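Long-range contact in esterase A (Caulobacter crescentus, PDB 5GKV), which is a penicillin-binding protein homolog of the beta-lactamase family that probably hydrolyses ester bonds: residues A268-A281 with A348-V361. Residues are numbered along the deposited sequence; the frame is centred on the assembly and turned at random.
Sequences ATAPALARLMGALA and AFADPTRGVSGAYV
Apolar packing carries most of the contact between Ala270, Leu273, Met277 and Ala281 of the helix and Ala348, Ala350, Ala359 and Val361 of the hairpin. Leu273 CB rests over a pair of methyls from neighbouring strands, 3.6 Å from Ala359 CB and somewhat farther from Ala348 CB, while its CD1 meets Val361 CG2, the two side chains crossing at about a right angle. That same CG2 reaches over the first helical turn, 3.7 Å from Ala270 CA. Met277 lies along strand 348-351: CG, held beside its own backbone N (chi1 -61°), lies against Ala348 CB, and the bends that follow bring CE within 4.0 Å of Ala350 CB. Ala281 CB abuts Val356 O at 3.3 Å. Ala274 CB packs on the backbone of Gly358, the CA atoms of Ala274 and Gly358 coming within 4.4 Å; on the far face the Phe349 ring lies against Gly358, on the side a CB would take. The helix runs roughly parallel to strand 348-351 and nearly antiparallel to strand 356-361, covering one face of the antiparallel sheet of the beta-lactamase-type fold; Phe349, Val356 and Tyr360 turn to the other face and touch helix 373-384. The one direct hydrogen bond across the contact is Ser357 OG to Ala274 O (2.8 Å), donated 21° from the carbonyl plane; this buried oxygen also accepts from Gly278 N within the helix. Near the turn, whose Gly355 and Val356 form a G1 bulge opposite Asp351, Gly355 CA makes a nearly straight C-H...O contact (169°) with Ala281 O. A water joins Ala281 O to Pro352 O, donating to both.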
ATOM      1  N   ALA A 268      -4.845   3.782  -8.768  1.00 16.39           N
ATOM      2  CA  ALA A 268      -5.935   4.519  -8.135  1.00 13.38           C
ATOM      3  C   ALA A 268      -5.722   6.013  -8.311  1.00 14.20           C
ATOM      4  O   ALA A 268      -4.648   6.468  -8.710  1.00 17.14           O
ATOM      5  CB  ALA A 268      -6.052   4.192  -6.648  1.00 12.45           C
ATOM      6  N   THR A 269      -6.755   6.772  -7.952  1.00 13.83           N
ATOM      7  CA  THR A 269      -6.638   8.204  -7.713  1.00 12.90           C
ATOM      8  C   THR A 269      -6.525   8.456  -6.214  1.00 15.31           C
ATOM      9  O   THR A 269      -6.873   7.602  -5.385  1.00 13.07           O
ATOM     10  CB  THR A 269      -7.849   8.973  -8.243  1.00 13.13           C
ATOM     11  OG1 THR A 269      -8.997   8.616  -7.459  1.00 14.59           O
ATOM     12  CG2 THR A 269      -8.094   8.686  -9.725  1.00 13.61           C
ATOM     13  N   ALA A 270      -6.032   9.644  -5.869  1.00 11.36           N
ATOM     14  CA  ALA A 270      -5.891   9.984  -4.454  1.00 11.98           C
ATOM     15  C   ALA A 270      -7.231   9.991  -3.722  1.00 11.81           C
ATOM     16  O   ALA A 270      -7.322   9.387  -2.634  1.00 15.48           O
ATOM     17  CB  ALA A 270      -5.152  11.319  -4.330  1.00 11.54           C
ATOM     18  N   PRO A 271      -8.309  10.589  -4.253  1.00 13.39           N
ATOM     19  CA  PRO A 271      -9.587  10.524  -3.516  1.00 13.73           C
ATOM     20  C   PRO A 271     -10.111   9.111  -3.314  1.00 15.68           C
ATOM     21  O   PRO A 271     -10.763   8.836  -2.297  1.00 14.06           O
ATOM     22  CB  PRO A 271     -10.543  11.353  -4.389  1.00 16.95           C
ATOM     23  CG  PRO A 271      -9.674  12.203  -5.230  1.00 17.97           C
ATOM     24  CD  PRO A 271      -8.435  11.408  -5.476  1.00 15.64           C
ATOM     25  N   ALA A 272      -9.903   8.215  -4.278  1.00 14.98           N
ATOM     26  CA  ALA A 272     -10.349   6.838  -4.084  1.00 17.66           C
ATOM     27  C   ALA A 272      -9.719   6.240  -2.831  1.00 14.59           C
ATOM     28  O   ALA A 272     -10.417   5.626  -2.005  1.00 14.14           O
ATOM     29  CB  ALA A 272     -10.025   5.996  -5.319  1.00 14.51           C
ATOM     30  N   LEU A 273      -8.409   6.452  -2.640  1.00 12.98           N
ATOM     31  CA  LEU A 273      -7.744   5.923  -1.450  1.00 14.52           C
ATOM     32  C   LEU A 273      -8.189   6.655  -0.193  1.00 15.42           C
ATOM     33  O   LEU A 273      -8.364   6.035   0.868  1.00 15.58           O
ATOM     34  CB  LEU A 273      -6.219   6.007  -1.606  1.00 13.02           C
ATOM     35  CG  LEU A 273      -5.652   5.083  -2.693  1.00 14.59           C
ATOM     36  CD1 LEU A 273      -4.215   5.487  -3.008  1.00 16.33           C
ATOM     37  CD2 LEU A 273      -5.729   3.619  -2.253  1.00 17.46           C
ATOM     38  N   ALA A 274      -8.373   7.971  -0.282  1.00 14.00           N
ATOM     39  CA  ALA A 274      -8.795   8.724   0.896  1.00 14.76           C
ATOM     40  C   ALA A 274     -10.176   8.280   1.357  1.00 15.25           C
ATOM     41  O   ALA A 274     -10.437   8.198   2.566  1.00 17.07           O
ATOM     42  CB  ALA A 274      -8.772  10.236   0.603  1.00 15.18           C
ATOM     43  N   ARG A 275     -11.073   7.980   0.410  1.00 13.20           N
ATOM     44  CA  ARG A 275     -12.400   7.499   0.773  1.00 16.15           C
ATOM     45  C   ARG A 275     -12.329   6.106   1.391  1.00 17.38           C
ATOM     46  O   ARG A 275     -12.978   5.845   2.410  1.00 16.47           O
ATOM     47  CB  ARG A 275     -13.312   7.506  -0.457  1.00 17.94           C
ATOM     48  CG  ARG A 275     -13.592   8.904  -0.997  1.00 19.56           C
ATOM     49  CD  ARG A 275     -14.472   8.875  -2.246  1.00 19.69           C
ATOM     50  NE  ARG A 275     -15.719   8.176  -1.987  1.00 26.15           N
ATOM     51  CZ  ARG A 275     -16.416   7.513  -2.910  1.00 32.56           C
ATOM     52  NH1 ARG A 275     -15.984   7.458  -4.167  1.00 31.82           N
ATOM     53  NH2 ARG A 275     -17.543   6.891  -2.572  1.00 34.50           N
ATOM     54  N   LEU A 276     -11.531   5.208   0.802  1.00 15.75           N
ATOM     55  CA  LEU A 276     -11.428   3.851   1.333  1.00 17.60           C
ATOM     56  C   LEU A 276     -10.837   3.856   2.737  1.00 21.34           C
ATOM     57  O   LEU A 276     -11.399   3.253   3.664  1.00 18.36           O
ATOM     58  CB  LEU A 276     -10.602   2.968   0.386  1.00 13.79           C
ATOM     59  CG  LEU A 276     -10.458   1.500   0.824  1.00 18.06           C
ATOM     60  CD1 LEU A 276     -11.814   0.813   0.866  1.00 23.88           C
ATOM     61  CD2 LEU A 276      -9.524   0.754  -0.099  1.00 23.34           C
ATOM     62  N   MET A 277      -9.692   4.534   2.922  1.00 16.15           N
ATOM     63  CA  MET A 277      -9.131   4.649   4.259  1.00 17.18           C
ATOM     64  C   MET A 277     -10.047   5.451   5.174  1.00 17.15           C
ATOM     65  O   MET A 277     -10.052   5.224   6.390  1.00 17.71           O
ATOM     66  CB  MET A 277      -7.740   5.296   4.214  1.00 13.87           C
ATOM     67  CG  MET A 277      -6.704   4.526   3.412  1.00 16.56           C
ATOM     68  SD  MET A 277      -6.479   2.804   3.920  1.00 16.94           S
ATOM     69  CE  MET A 277      -5.475   3.078   5.387  1.00 16.25           C
ATOM     70  N   GLY A 278     -10.829   6.376   4.608  1.00 15.45           N
ATOM     71  CA  GLY A 278     -11.797   7.117   5.407  1.00 18.72           C
ATOM     72  C   GLY A 278     -12.807   6.215   6.096  1.00 19.91           C
ATOM     73  O   GLY A 278     -13.211   6.474   7.234  1.00 22.36           O
ATOM     74  N   ALA A 279     -13.222   5.137   5.422  1.00 19.74           N
ATOM     75  CA  ALA A 279     -14.119   4.182   6.058  1.00 22.09           C
ATOM     76  C   ALA A 279     -13.476   3.567   7.297  1.00 23.77           C
ATOM     77  O   ALA A 279     -14.140   3.387   8.325  1.00 22.33           O
ATOM     78  CB  ALA A 279     -14.532   3.094   5.065  1.00 23.61           C
ATOM     79  N   LEU A 280     -12.181   3.239   7.220  1.00 18.70           N
ATOM     80  CA  LEU A 280     -11.456   2.735   8.386  1.00 19.92           C
ATOM     81  C   LEU A 280     -11.265   3.805   9.463  1.00 24.18           C
ATOM     82  O   LEU A 280     -11.030   3.458  10.628  1.00 22.88           O
ATOM     83  CB  LEU A 280     -10.093   2.175   7.958  1.00 19.29           C
ATOM     84  CG  LEU A 280     -10.110   1.196   6.785  1.00 22.44           C
ATOM     85  CD1 LEU A 280      -8.711   0.594   6.562  1.00 20.67           C
ATOM     86  CD2 LEU A 280     -11.134   0.087   7.049  1.00 20.94           C
ATOM     87  N   ALA A 281     -11.352   5.088   9.109  1.00 17.64           N
ATOM     88  CA  ALA A 281     -11.287   6.165  10.096  1.00 22.34           C
ATOM     89  C   ALA A 281     -12.643   6.520  10.695  1.00 24.68           C
ATOM     90  O   ALA A 281     -12.696   7.312  11.644  1.00 26.12           O
ATOM     91  CB  ALA A 281     -10.688   7.440   9.477  1.00 21.34           C
ATOM     92  N   ALA A 348      -1.234   6.280   1.668  1.00 15.17           N
ATOM     93  CA  ALA A 348      -2.615   6.444   2.099  1.00 17.15           C
ATOM     94  C   ALA A 348      -2.687   6.070   3.572  1.00 16.20           C
ATOM     95  O   ALA A 348      -2.025   5.120   4.003  1.00 15.42           O
ATOM     96  CB  ALA A 348      -3.574   5.590   1.269  1.00 12.15           C
ATOM     97  N   PHE A 349      -3.467   6.826   4.346  1.00 12.78           N
ATOM     98  CA  PHE A 349      -3.511   6.573   5.781  1.00 14.91           C
ATOM     99  C   PHE A 349      -4.910   6.838   6.321  1.00 16.82           C
ATOM    100  O   PHE A 349      -5.706   7.575   5.726  1.00 14.07           O
ATOM    101  CB  PHE A 349      -2.503   7.452   6.529  1.00 16.45           C
ATOM    102  CG  PHE A 349      -2.912   8.904   6.575  1.00 17.98           C
ATOM    103  CD1 PHE A 349      -2.680   9.736   5.484  1.00 17.72           C
ATOM    104  CD2 PHE A 349      -3.576   9.418   7.680  1.00 18.92           C
ATOM    105  CE1 PHE A 349      -3.088  11.075   5.509  1.00 17.97           C
ATOM    106  CE2 PHE A 349      -3.989  10.757   7.711  1.00 18.89           C
ATOM    107  CZ  PHE A 349      -3.738  11.579   6.635  1.00 18.94           C
ATOM    108  N   ALA A 350      -5.166   6.274   7.505  1.00 15.70           N
ATOM    109  CA  ALA A 350      -6.386   6.487   8.266  1.00 13.43           C
ATOM    110  C   ALA A 350      -6.028   6.859   9.696  1.00 18.94           C
ATOM    111  O   ALA A 350      -5.063   6.332  10.256  1.00 18.99           O
ATOM    112  CB  ALA A 350      -7.276   5.230   8.283  1.00 16.72           C
ATOM    113  N   ASP A 351      -6.816   7.746  10.292  1.00 16.99           N
ATOM    114  CA  ASP A 351      -6.648   8.141  11.689  1.00 18.34           C
ATOM    115  C   ASP A 351      -8.001   7.959  12.365  1.00 21.41           C
ATOM    116  O   ASP A 351      -8.856   8.853  12.322  1.00 19.28           O
ATOM    117  CB  ASP A 351      -6.140   9.577  11.790  1.00 20.00           C
ATOM    118  CG  ASP A 351      -5.970  10.050  13.221  1.00 21.49           C
ATOM    119  OD1 ASP A 351      -6.350   9.314  14.179  1.00 20.47           O
ATOM    120  OD2 ASP A 351      -5.473  11.187  13.382  1.00 20.93           O
ATOM    121  N   PRO A 352      -8.243   6.796  12.982  1.00 22.84           N
ATOM    122  CA  PRO A 352      -9.551   6.583  13.626  1.00 21.60           C
ATOM    123  C   PRO A 352      -9.780   7.495  14.812  1.00 23.83           C
ATOM    124  O   PRO A 352     -10.939   7.752  15.149  1.00 26.49           O
ATOM    125  CB  PRO A 352      -9.506   5.111  14.062  1.00 24.64           C
ATOM    126  CG  PRO A 352      -8.475   4.486  13.184  1.00 24.03           C
ATOM    127  CD  PRO A 352      -7.436   5.569  12.950  1.00 22.75           C
ATOM    128  N   THR A 353      -8.712   7.982  15.455  1.00 19.18           N
ATOM    129  CA  THR A 353      -8.875   8.821  16.638  1.00 24.11           C
ATOM    130  C   THR A 353      -9.444  10.187  16.277  1.00 27.62           C
ATOM    131  O   THR A 353     -10.326  10.702  16.973  1.00 24.50           O
ATOM    132  CB  THR A 353      -7.537   8.980  17.350  1.00 26.76           C
ATOM    133  OG1 THR A 353      -7.058   7.690  17.749  1.00 28.88           O
ATOM    134  CG2 THR A 353      -7.679   9.865  18.569  1.00 29.36           C
ATOM    135  N   ARG A 354      -8.943  10.795  15.202  1.00 22.21           N
ATOM    136  CA  ARG A 354      -9.431  12.091  14.747  1.00 28.57           C
ATOM    137  C   ARG A 354     -10.508  11.974  13.672  1.00 25.21           C
ATOM    138  O   ARG A 354     -11.115  12.985  13.310  1.00 29.18           O
ATOM    139  CB  ARG A 354      -8.263  12.937  14.220  1.00 25.77           C
ATOM    140  CG  ARG A 354      -7.042  12.999  15.142  1.00 28.64           C
ATOM    141  CD  ARG A 354      -7.227  14.007  16.251  1.00 33.53           C
ATOM    142  NE  ARG A 354      -7.352  15.368  15.739  1.00 32.91           N
ATOM    143  CZ  ARG A 354      -6.335  16.209  15.584  1.00 36.01           C
ATOM    144  NH1 ARG A 354      -5.095  15.839  15.896  1.00 32.71           N
ATOM    145  NH2 ARG A 354      -6.560  17.432  15.116  1.00 36.42           N
ATOM    146  N   GLY A 355     -10.760  10.777  13.143  1.00 21.63           N
ATOM    147  CA  GLY A 355     -11.758  10.625  12.098  1.00 19.47           C
ATOM    148  C   GLY A 355     -11.329  11.079  10.711  1.00 23.02           C
ATOM    149  O   GLY A 355     -12.189  11.287   9.852  1.00 26.55           O
ATOM    150  N   VAL A 356     -10.030  11.216  10.448  1.00 20.56           N
ATOM    151  CA  VAL A 356      -9.576  11.755   9.169  1.00 18.02           C
ATOM    152  C   VAL A 356      -8.797  10.684   8.412  1.00 18.80           C
ATOM    153  O   VAL A 356      -8.371   9.670   8.970  1.00 16.71           O
ATOM    154  CB  VAL A 356      -8.722  13.031   9.343  1.00 20.34           C
ATOM    155  CG1 VAL A 356      -9.482  14.074  10.149  1.00 21.34           C
ATOM    156  CG2 VAL A 356      -7.391  12.714  10.010  1.00 19.17           C
ATOM    157  N   SER A 357      -8.626  10.918   7.114  1.00 17.93           N
ATOM    158  CA  SER A 357      -7.849  10.031   6.256  1.00 16.19           C
ATOM    159  C   SER A 357      -7.297  10.858   5.105  1.00 19.65           C
ATOM    160  O   SER A 357      -7.737  11.989   4.862  1.00 14.10           O
ATOM    161  CB  SER A 357      -8.711   8.881   5.707  1.00 14.60           C
ATOM    162  OG  SER A 357      -9.782   9.438   4.961  1.00 16.45           O
ATOM    163  N   GLY A 358      -6.354  10.274   4.370  1.00 17.66           N
ATOM    164  CA  GLY A 358      -5.824  10.997   3.221  1.00 17.46           C
ATOM    165  C   GLY A 358      -4.986  10.108   2.332  1.00 14.83           C
ATOM    166  O   GLY A 358      -4.651   8.969   2.680  1.00 15.96           O
ATOM    167  N   ALA A 359      -4.641  10.655   1.168  1.00 15.21           N
ATOM    168  CA  ALA A 359      -3.733   9.954   0.275  1.00 14.76           C
ATOM    169  C   ALA A 359      -2.999  10.964  -0.586  1.00 13.34           C
ATOM    170  O   ALA A 359      -3.572  11.971  -1.006  1.00 12.86           O
ATOM    171  CB  ALA A 359      -4.485   8.950  -0.616  1.00 13.71           C
ATOM    172  N   TYR A 360      -1.724  10.686  -0.835  1.00 10.95           N
ATOM    173  CA  TYR A 360      -0.900  11.447  -1.766  1.00 12.82           C
ATOM    174  C   TYR A 360      -0.486  10.500  -2.885  1.00 13.46           C
ATOM    175  O   TYR A 360       0.097   9.445  -2.616  1.00 11.56           O
ATOM    176  CB  TYR A 360       0.318  12.015  -1.042  1.00 11.01           C
ATOM    177  CG  TYR A 360       1.388  12.596  -1.941  1.00 13.31           C
ATOM    178  CD1 TYR A 360       1.231  13.860  -2.524  1.00 16.50           C
ATOM    179  CD2 TYR A 360       2.566  11.900  -2.179  1.00 12.06           C
ATOM    180  CE1 TYR A 360       2.220  14.395  -3.338  1.00 14.32           C
ATOM    181  CE2 TYR A 360       3.547  12.421  -2.976  1.00 13.78           C
ATOM    182  CZ  TYR A 360       3.376  13.669  -3.556  1.00 15.12           C
ATOM    183  OH  TYR A 360       4.374  14.183  -4.361  1.00 14.30           O
ATOM    184  N   VAL A 361      -0.789  10.868  -4.130  1.00 12.81           N
ATOM    185  CA  VAL A 361      -0.517  10.003  -5.275  1.00 12.61           C
ATOM    186  C   VAL A 361       0.190  10.848  -6.327  1.00 11.50           C
ATOM    187  O   VAL A 361      -0.341  11.876  -6.757  1.00 11.73           O
ATOM    188  CB  VAL A 361      -1.806   9.383  -5.839  1.00 11.55           C
ATOM    189  CG1 VAL A 361      -1.479   8.546  -7.078  1.00 16.10           C
ATOM    190  CG2 VAL A 361      -2.502   8.505  -4.751  1.00 10.93           C
TER
HETATM  191  O   HOH W   1     -13.088   6.225  14.501  1.00 30.91           O